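Local coordinates for putative uncharacterized protein (Mycobacterium avium, PDB 2Z6V) that probably transfers sulfo groups, as a member of the sulfotransferase family, though its function is not established, at residues D191-K200 and D222-Y233. Residues are numbered along the deposited sequence; the frame is centred on the assembly and turned at random.
With PLM (palmitic acid), chain C.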
# COMPACT_ATOMS: atom_id res chain seq x y z
N ASP A 191 2.38 0.97 2.96
CA ASP A 191 2.10 0.67 4.35
C ASP A 191 1.01 -0.38 4.39
O ASP A 191 0.70 -0.94 5.45
CB ASP A 191 1.65 1.93 5.10
CG ASP A 191 2.70 3.02 5.11
OD1 ASP A 191 3.91 2.68 5.14
OD2 ASP A 191 2.33 4.21 5.08
N MET A 192 0.44 -0.66 3.22
CA MET A 192 -0.62 -1.65 3.09
C MET A 192 -0.15 -2.99 3.65
O MET A 192 -0.91 -3.71 4.28
CB MET A 192 -1.01 -1.81 1.62
CG MET A 192 -2.13 -2.80 1.36
SD MET A 192 -3.63 -2.41 2.28
CE MET A 192 -4.34 -1.15 1.31
N PHE A 193 1.13 -3.29 3.44
CA PHE A 193 1.68 -4.55 3.92
C PHE A 193 2.05 -4.59 5.39
O PHE A 193 2.65 -5.56 5.85
CB PHE A 193 2.84 -4.96 3.02
CG PHE A 193 2.45 -5.01 1.58
CD1 PHE A 193 1.48 -5.92 1.15
CD2 PHE A 193 2.93 -4.06 0.68
CE1 PHE A 193 0.99 -5.87 -0.15
CE2 PHE A 193 2.44 -4.00 -0.62
CZ PHE A 193 1.47 -4.91 -1.04
N ILE A 194 1.71 -3.52 6.10
CA ILE A 194 1.89 -3.47 7.55
C ILE A 194 0.44 -3.59 8.02
O ILE A 194 0.11 -4.41 8.86
CB ILE A 194 2.46 -2.13 8.04
CG1 ILE A 194 3.99 -2.14 7.96
CG2 ILE A 194 2.04 -1.88 9.49
CD1 ILE A 194 4.60 -0.83 8.33
N HIS A 195 -0.42 -2.78 7.40
CA HIS A 195 -1.84 -2.74 7.70
C HIS A 195 -2.59 -4.08 7.54
O HIS A 195 -3.41 -4.43 8.37
CB HIS A 195 -2.53 -1.68 6.82
CG HIS A 195 -2.23 -0.27 7.22
ND1 HIS A 195 -3.06 0.79 6.89
CD2 HIS A 195 -1.19 0.27 7.89
CE1 HIS A 195 -2.54 1.91 7.35
NE2 HIS A 195 -1.40 1.63 7.96
N ASN A 196 -2.32 -4.81 6.46
CA ASN A 196 -3.00 -6.08 6.26
C ASN A 196 -2.72 -7.04 7.41
O ASN A 196 -3.44 -8.03 7.59
CB ASN A 196 -2.61 -6.69 4.91
CG ASN A 196 -1.19 -7.20 4.89
OD1 ASN A 196 -0.39 -6.89 5.78
ND2 ASN A 196 -0.86 -7.98 3.86
N GLN A 197 -1.70 -6.74 8.21
CA GLN A 197 -1.35 -7.58 9.36
C GLN A 197 -2.35 -7.36 10.50
O GLN A 197 -2.30 -8.03 11.54
CB GLN A 197 0.06 -7.28 9.85
CG GLN A 197 1.17 -7.77 8.92
CD GLN A 197 2.53 -7.26 9.32
OE1 GLN A 197 2.92 -7.33 10.50
NE2 GLN A 197 3.29 -6.74 8.36
N ASP A 198 -3.24 -6.39 10.32
CA ASP A 198 -4.26 -6.13 11.32
C ASP A 198 -5.60 -6.38 10.64
O ASP A 198 -6.67 -6.08 11.17
CB ASP A 198 -4.18 -4.69 11.83
CG ASP A 198 -5.15 -4.41 12.97
OD1 ASP A 198 -5.16 -5.20 13.95
OD2 ASP A 198 -5.91 -3.42 12.89
N PHE A 199 -5.51 -6.94 9.44
CA PHE A 199 -6.68 -7.27 8.63
C PHE A 199 -7.69 -6.14 8.46
O PHE A 199 -8.90 -6.34 8.52
CB PHE A 199 -7.33 -8.54 9.18
CG PHE A 199 -6.39 -9.72 9.16
CD1 PHE A 199 -5.62 -10.03 10.28
CD2 PHE A 199 -6.19 -10.45 7.99
CE1 PHE A 199 -4.67 -11.04 10.23
CE2 PHE A 199 -5.24 -11.46 7.92
CZ PHE A 199 -4.48 -11.76 9.04
N LYS A 200 -7.14 -4.96 8.22
CA LYS A 200 -7.90 -3.73 7.97
C LYS A 200 -7.08 -2.98 6.92
O LYS A 200 -6.51 -1.91 7.18
CB LYS A 200 -8.02 -2.89 9.24
CG LYS A 200 -8.86 -3.53 10.32
CD LYS A 200 -9.00 -2.59 11.50
CE LYS A 200 -9.74 -3.22 12.65
NZ LYS A 200 -9.62 -2.34 13.84
N ASP A 222 -12.82 0.43 12.73
CA ASP A 222 -12.19 1.49 13.50
C ASP A 222 -10.74 1.35 13.07
O ASP A 222 -10.10 0.34 13.35
CB ASP A 222 -12.31 1.20 14.99
CG ASP A 222 -11.71 2.29 15.85
OD1 ASP A 222 -10.56 2.71 15.57
OD2 ASP A 222 -12.38 2.72 16.81
N MET A 223 -10.21 2.37 12.41
CA MET A 223 -8.84 2.28 11.92
C MET A 223 -7.72 2.63 12.90
O MET A 223 -6.53 2.54 12.56
CB MET A 223 -8.71 3.12 10.65
CG MET A 223 -9.64 2.67 9.51
SD MET A 223 -9.34 0.96 8.97
CE MET A 223 -7.65 1.10 8.38
N SER A 224 -8.07 3.00 14.12
CA SER A 224 -7.07 3.38 15.10
C SER A 224 -6.09 2.26 15.46
O SER A 224 -4.88 2.49 15.53
CB SER A 224 -7.73 3.93 16.38
OG SER A 224 -8.45 2.92 17.08
N SER A 225 -6.59 1.05 15.69
CA SER A 225 -5.70 -0.05 16.03
C SER A 225 -4.63 -0.23 14.96
O SER A 225 -3.46 -0.50 15.27
CB SER A 225 -6.50 -1.36 16.17
OG SER A 225 -7.18 -1.68 14.96
N THR A 226 -5.03 -0.05 13.71
CA THR A 226 -4.13 -0.21 12.58
C THR A 226 -3.03 0.84 12.51
O THR A 226 -1.84 0.50 12.41
CB THR A 226 -4.91 -0.17 11.26
OG1 THR A 226 -6.03 -1.07 11.35
CG2 THR A 226 -4.01 -0.56 10.11
N TYR A 227 -3.41 2.11 12.57
CA TYR A 227 -2.40 3.15 12.52
C TYR A 227 -1.51 3.11 13.75
O TYR A 227 -0.32 3.40 13.66
CB TYR A 227 -3.04 4.53 12.33
CG TYR A 227 -3.38 4.80 10.89
CD1 TYR A 227 -4.59 4.35 10.35
CD2 TYR A 227 -2.45 5.39 10.03
CE1 TYR A 227 -4.85 4.49 8.98
CE2 TYR A 227 -2.71 5.53 8.67
CZ TYR A 227 -3.91 5.07 8.15
OH TYR A 227 -4.16 5.18 6.79
N GLU A 228 -2.08 2.73 14.89
CA GLU A 228 -1.29 2.64 16.11
C GLU A 228 -0.29 1.52 15.95
O GLU A 228 0.82 1.59 16.46
CB GLU A 228 -2.19 2.39 17.31
CG GLU A 228 -2.78 3.65 17.91
CD GLU A 228 -4.05 3.38 18.69
OE1 GLU A 228 -4.07 2.35 19.41
OE2 GLU A 228 -5.00 4.18 18.58
N TYR A 229 -0.70 0.48 15.22
CA TYR A 229 0.19 -0.65 14.97
C TYR A 229 1.31 -0.18 14.02
O TYR A 229 2.48 -0.50 14.22
CB TYR A 229 -0.59 -1.80 14.33
CG TYR A 229 0.28 -2.99 13.97
CD1 TYR A 229 1.04 -3.64 14.95
CD2 TYR A 229 0.39 -3.44 12.65
CE1 TYR A 229 1.88 -4.70 14.62
CE2 TYR A 229 1.22 -4.50 12.31
CZ TYR A 229 1.97 -5.12 13.30
OH TYR A 229 2.81 -6.16 12.98
N GLN A 230 0.95 0.59 13.00
CA GLN A 230 1.97 1.05 12.08
C GLN A 230 3.07 1.81 12.80
O GLN A 230 4.26 1.58 12.54
CB GLN A 230 1.38 1.95 10.99
CG GLN A 230 2.39 2.23 9.90
CD GLN A 230 1.88 3.20 8.87
OE1 GLN A 230 0.67 3.37 8.70
NE2 GLN A 230 2.80 3.83 8.14
N LYS A 231 2.70 2.70 13.71
CA LYS A 231 3.69 3.47 14.47
C LYS A 231 4.64 2.56 15.25
O LYS A 231 5.86 2.77 15.23
CB LYS A 231 2.99 4.45 15.41
CG LYS A 231 3.93 5.20 16.35
CD LYS A 231 3.31 6.50 16.84
CE LYS A 231 4.30 7.29 17.70
NZ LYS A 231 4.05 8.76 17.66
N ARG A 232 4.10 1.55 15.92
CA ARG A 232 4.93 0.61 16.67
C ARG A 232 5.88 -0.13 15.72
O ARG A 232 7.06 -0.33 16.01
CB ARG A 232 4.05 -0.41 17.41
CG ARG A 232 3.33 0.14 18.64
CD ARG A 232 2.58 -0.97 19.36
NE ARG A 232 1.14 -0.86 19.15
CZ ARG A 232 0.39 -1.84 18.66
NH1 ARG A 232 0.94 -2.99 18.32
NH2 ARG A 232 -0.91 -1.65 18.50
N TYR A 233 5.33 -0.53 14.57
CA TYR A 233 6.09 -1.22 13.55
C TYR A 233 7.26 -0.33 13.14
O TYR A 233 8.42 -0.77 13.13
CB TYR A 233 5.21 -1.47 12.33
CG TYR A 233 5.59 -2.66 11.49
CD1 TYR A 233 4.92 -3.88 11.66
CD2 TYR A 233 6.56 -2.57 10.50
CE1 TYR A 233 5.20 -4.98 10.84
CE2 TYR A 233 6.85 -3.66 9.66
CZ TYR A 233 6.17 -4.86 9.84
OH TYR A 233 6.43 -5.94 9.03
C1 PLM C . -9.05 -3.85 -3.46
O1 PLM C . -10.30 -3.81 -3.49
O2 PLM C . -8.36 -4.67 -2.82
C2 PLM C . -8.28 -2.81 -4.28
C3 PLM C . -8.81 -1.40 -4.02
C4 PLM C . -7.99 -0.33 -4.72
C5 PLM C . -6.53 -0.33 -4.25
C6 PLM C . -5.71 -1.41 -4.94
C7 PLM C . -4.37 -1.60 -4.23
C8 PLM C . -4.56 -2.32 -2.89
C9 PLM C . -3.65 -1.70 -1.83
CA PLM C . -2.20 -1.63 -2.30
CB PLM C . -1.40 -0.61 -1.50
CC PLM C . -2.08 0.76 -1.56
CD PLM C . -3.25 0.83 -0.58
CE PLM C . -4.26 1.92 -0.96
CF PLM C . -4.93 1.57 -2.29
CG PLM C . -6.05 2.56 -2.64
O HOH W 1 -13.06 -2.12 13.97
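Ile194 and His195 bring the short helix 192-195 against the side of helix 224-238, with the CA atoms of His195 and Thr226 6.0 Å apart. Three residues meet the His195 ring. The methyl CG2 of Thr226 sits over one ring face, a CH-pi contact. The CE1 edge of the imidazole points at the face of Tyr227 in a T-shaped pair, planes 76° apart. NE2 donates to Gln230 OE1 at 2.8 Å; the acceptor is near the ring plane, but the N-H reaches it from above the amide plane. Gln230 has CG anti to the backbone N (chi1 -170°), and its straight chain carries the amide to His195, whose bond orients it. Gln230 NE2 lies 3.1 Å from Asp191 OD2. His252 ties the two segments together again, bonding to Asp191 OD2 and Tyr227 OH.

The contact is buried within the sulfotransferase domain, whose core is a five-stranded parallel sheet of strand order 2-3-1-4-5. Backbone hydrogen bonds between Asp191 and Lys248 join 191-200 to strand 244-248 at its last residue.

Ile194 lays CG1 over the face of Tyr233, 3.7 Å from the ring centroid, while CG2 touches Tyr229 CD2. Gln197 OE1 accepts from Tyr229 OH at 2.7 Å. Its NE2 bonds to Phe193 O and, weakly, to Tyr233 OH, which also bonds to Gln139 O.

Farther along, Asp198 OD2 takes two hydroxyls: Thr226 OG1 at 2.8 Å on the anti lone pair, and Ser225 OG on the syn side. Asp198 OD1 pairs with Arg87. Lys200 runs extended past Thr226, and its NZ donates to Ser225 OG and to Asp222 O, both at 2.8 Å. Asp222 OD1 caps the helix start by accepting from Ser224 N.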